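Local atomic coordinates of cycloserine biosynthesis protein DcsG (PDB entry 6JIL), a protein that catalyses the ATP- and magnesium-dependent cyclisation of O-ureido-D-serine to the antibiotic D-cycloserine, as a monomeric ligase of the ATP-grasp family. Residues S144-R149 with V162-A167. Residues are numbered along the deposited sequence; the frame is centred on the assembly and turned at random.
With ADP (adenosine-5'-diphosphate), chain G.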
loop_
_atom_site.group_PDB
_atom_site.type_symbol
_atom_site.label_atom_id
_atom_site.label_comp_id
_atom_site.label_asym_id
_atom_site.label_seq_id
_atom_site.Cartn_x
_atom_site.Cartn_y
_atom_site.Cartn_z
ATOM N N SER A 144 -5.475 -1.787 7.494
ATOM C CA SER A 144 -6.283 -2.908 7.973
ATOM C C SER A 144 -7.795 -2.779 7.750
ATOM O O SER A 144 -8.563 -3.562 8.306
ATOM C CB SER A 144 -6.026 -3.140 9.465
ATOM O OG SER A 144 -4.666 -3.464 9.718
ATOM N N LYS A 145 -8.235 -1.816 6.941
ATOM C CA LYS A 145 -9.669 -1.650 6.703
ATOM C C LYS A 145 -10.383 -2.884 6.133
ATOM O O LYS A 145 -9.972 -3.454 5.122
ATOM C CB LYS A 145 -9.935 -0.467 5.776
ATOM C CG LYS A 145 -11.418 -0.144 5.684
ATOM C CD LYS A 145 -11.715 0.996 4.736
ATOM C CE LYS A 145 -13.167 1.396 4.858
ATOM N NZ LYS A 145 -13.494 1.671 6.292
ATOM N N ASP A 146 -11.470 -3.269 6.791
ATOM C CA ASP A 146 -12.292 -4.418 6.401
ATOM C C ASP A 146 -11.503 -5.682 6.097
ATOM O O ASP A 146 -11.894 -6.476 5.239
ATOM C CB ASP A 146 -13.182 -4.062 5.205
ATOM C CG ASP A 146 -14.178 -2.959 5.531
ATOM O OD1 ASP A 146 -14.890 -3.079 6.542
ATOM O OD2 ASP A 146 -14.256 -1.970 4.774
ATOM N N VAL A 147 -10.396 -5.869 6.809
ATOM C CA VAL A 147 -9.570 -7.049 6.633
ATOM C C VAL A 147 -9.889 -7.994 7.778
ATOM O O VAL A 147 -9.939 -7.568 8.933
ATOM C CB VAL A 147 -8.077 -6.705 6.687
ATOM C CG1 VAL A 147 -7.259 -7.969 6.588
ATOM C CG2 VAL A 147 -7.723 -5.748 5.560
ATOM N N GLN A 148 -10.114 -9.269 7.464
ATOM C CA GLN A 148 -10.440 -10.246 8.497
ATOM C C GLN A 148 -9.860 -11.641 8.264
ATOM O O GLN A 148 -9.618 -12.061 7.129
ATOM C CB GLN A 148 -11.964 -10.352 8.676
ATOM C CG GLN A 148 -12.643 -9.047 9.081
ATOM C CD GLN A 148 -14.096 -9.229 9.508
ATOM O OE1 GLN A 148 -14.851 -8.257 9.617
ATOM N NE2 GLN A 148 -14.490 -10.473 9.761
ATOM N N ARG A 149 -9.672 -12.350 9.373
ATOM C CA ARG A 149 -9.121 -13.699 9.402
ATOM C C ARG A 149 -10.231 -14.708 9.705
ATOM O O ARG A 149 -11.077 -14.469 10.567
ATOM C CB ARG A 149 -8.041 -13.747 10.487
ATOM C CG ARG A 149 -7.377 -15.075 10.713
ATOM C CD ARG A 149 -6.359 -14.936 11.834
ATOM N NE ARG A 149 -5.594 -16.157 12.052
ATOM C CZ ARG A 149 -4.460 -16.203 12.741
ATOM N NH1 ARG A 149 -3.965 -15.097 13.278
ATOM N NH2 ARG A 149 -3.815 -17.350 12.875
ATOM N N VAL A 162 -17.611 -10.866 2.414
ATOM C CA VAL A 162 -17.320 -10.659 1.004
ATOM C C VAL A 162 -18.460 -9.914 0.323
ATOM O O VAL A 162 -18.233 -8.939 -0.397
ATOM C CB VAL A 162 -17.076 -12.012 0.275
ATOM C CG1 VAL A 162 -17.029 -11.803 -1.236
ATOM C CG2 VAL A 162 -15.763 -12.620 0.750
ATOM N N ALA A 163 -19.686 -10.368 0.563
ATOM C CA ALA A 163 -20.853 -9.751 -0.045
ATOM C C ALA A 163 -20.934 -8.271 0.295
ATOM O O ALA A 163 -21.206 -7.444 -0.574
ATOM C CB ALA A 163 -22.126 -10.467 0.406
ATOM N N ARG A 164 -20.692 -7.948 1.561
ATOM C CA ARG A 164 -20.739 -6.571 2.042
ATOM C C ARG A 164 -19.800 -5.676 1.238
ATOM O O ARG A 164 -20.115 -4.520 0.965
ATOM C CB ARG A 164 -20.370 -6.531 3.538
ATOM C CG ARG A 164 -20.279 -5.131 4.143
ATOM C CD ARG A 164 -20.152 -5.169 5.679
ATOM N NE ARG A 164 -18.873 -5.697 6.161
ATOM C CZ ARG A 164 -17.739 -5.000 6.205
ATOM N NH1 ARG A 164 -17.717 -3.736 5.799
ATOM N NH2 ARG A 164 -16.624 -5.566 6.654
ATOM N N LEU A 165 -18.647 -6.221 0.859
ATOM C CA LEU A 165 -17.654 -5.471 0.096
ATOM C C LEU A 165 -18.035 -5.315 -1.369
ATOM O O LEU A 165 -17.820 -4.265 -1.971
ATOM C CB LEU A 165 -16.283 -6.150 0.200
ATOM C CG LEU A 165 -15.668 -6.113 1.598
ATOM C CD1 LEU A 165 -14.278 -6.733 1.579
ATOM C CD2 LEU A 165 -15.595 -4.672 2.060
ATOM N N LEU A 166 -18.591 -6.371 -1.942
ATOM C CA LEU A 166 -19.009 -6.328 -3.334
ATOM C C LEU A 166 -20.138 -5.314 -3.476
ATOM O O LEU A 166 -20.201 -4.569 -4.456
ATOM C CB LEU A 166 -19.486 -7.713 -3.782
ATOM C CG LEU A 166 -18.451 -8.837 -3.670
ATOM C CD1 LEU A 166 -19.079 -10.154 -4.098
ATOM C CD2 LEU A 166 -17.232 -8.511 -4.535
ATOM N N ALA A 167 -21.021 -5.286 -2.481
ATOM C CA ALA A 167 -22.158 -4.376 -2.484
ATOM C C ALA A 167 -21.711 -2.929 -2.606
ATOM O O ALA A 167 -22.403 -2.111 -3.201
ATOM C CB ALA A 167 -22.979 -4.561 -1.213
HETATM P PB ADP G . -3.722 -3.208 4.241
HETATM O O1B ADP G . -2.481 -3.127 5.269
HETATM O O2B ADP G . -3.425 -2.362 3.006
HETATM O O3B ADP G . -4.983 -2.663 4.946
HETATM P PA ADP G . -2.875 -5.824 4.187
HETATM O O1A ADP G . -2.636 -6.731 3.065
HETATM O O2A ADP G . -1.491 -5.141 4.564
HETATM O O3A ADP G . -4.007 -4.737 3.735
HETATM O "O5'" ADP G . -3.468 -6.685 5.410
HETATM C "C5'" ADP G . -3.363 -5.934 6.620
HETATM C "C4'" ADP G . -2.752 -6.834 7.701
HETATM O "O4'" ADP G . -3.494 -8.072 7.793
HETATM C "C3'" ADP G . -1.310 -7.197 7.366
HETATM O "O3'" ADP G . -0.390 -6.248 7.892
HETATM C "C2'" ADP G . -1.154 -8.592 7.976
HETATM O "O2'" ADP G . -0.714 -8.529 9.336
HETATM C "C1'" ADP G . -2.568 -9.202 7.840
HETATM N N9 ADP G . -2.683 -10.048 6.618
HETATM C C8 ADP G . -3.352 -9.743 5.457
HETATM N N7 ADP G . -3.292 -10.736 4.620
HETATM C C5 ADP G . -2.586 -11.744 5.171
HETATM C C6 ADP G . -2.381 -13.110 4.839
HETATM N N6 ADP G . -2.781 -13.608 3.607
HETATM N N1 ADP G . -1.808 -13.918 5.752
HETATM C C2 ADP G . -1.436 -13.471 6.952
HETATM N N3 ADP G . -1.614 -12.201 7.310
HETATM C C4 ADP G . -2.176 -11.314 6.468
#
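Arg164, on helix 155-167, turns the end of its guanidinium group to Asp146, in the loop that runs into strand 148-151. Both terminal nitrogens close on one and the same carboxylate oxygen: NH1 and NH2 of Arg164 each lie 3.0 Å from OD1 of Asp146. That oxygen sits at the guanidinium edge, nearly in its plane, whereas the arginine comes down on the carboxylate from above, both nitrogens on the same face. With both nitrogens on OD1 the salt bridge is forked to one oxygen, and the planes stand 61° apart: an end-on grip by NH1 and NH2, but not the coplanar pairing with one nitrogen to each oxygen. Sharing one acceptor, the two hydrogen bonds are somewhat bent, 148° at the hydrogen for NH1. The arginine gets there by leaving the helix extended and then folding at chi3 (69°), which turns the guanidinium toward the loop, with NH1 and NH2 foremost.

Beside the salt bridge, Leu165 and Asp146 run alongside each other in opposing directions, CD2 of Leu165 coming 4.0 Å from CB of Asp146. The same leucine packs on Val172 and Pro138, tying the helix to the sheet that holds strands 133-138 and 172-176. Gln148 only skirts the pair: its OE1 stays 4.4 Å from NH2 of Arg164, oblique to the guanidinium.

On its other side the loop serves the nucleotide. The backbone N of Ser144 donates to O3B of ADP at 2.7 Å, and CG1 of Val147, whose CB points away from the helix, approaches the ribose O4' at 4.0 Å. Helix and phosphate-binding loop are thus joined at the outer face of the ATP-grasp nucleotide site. With two donors converging on OD1, the negative charge of Asp146 is probably drawn toward that oxygen, and the paired charges probably favour the ionised carboxylate.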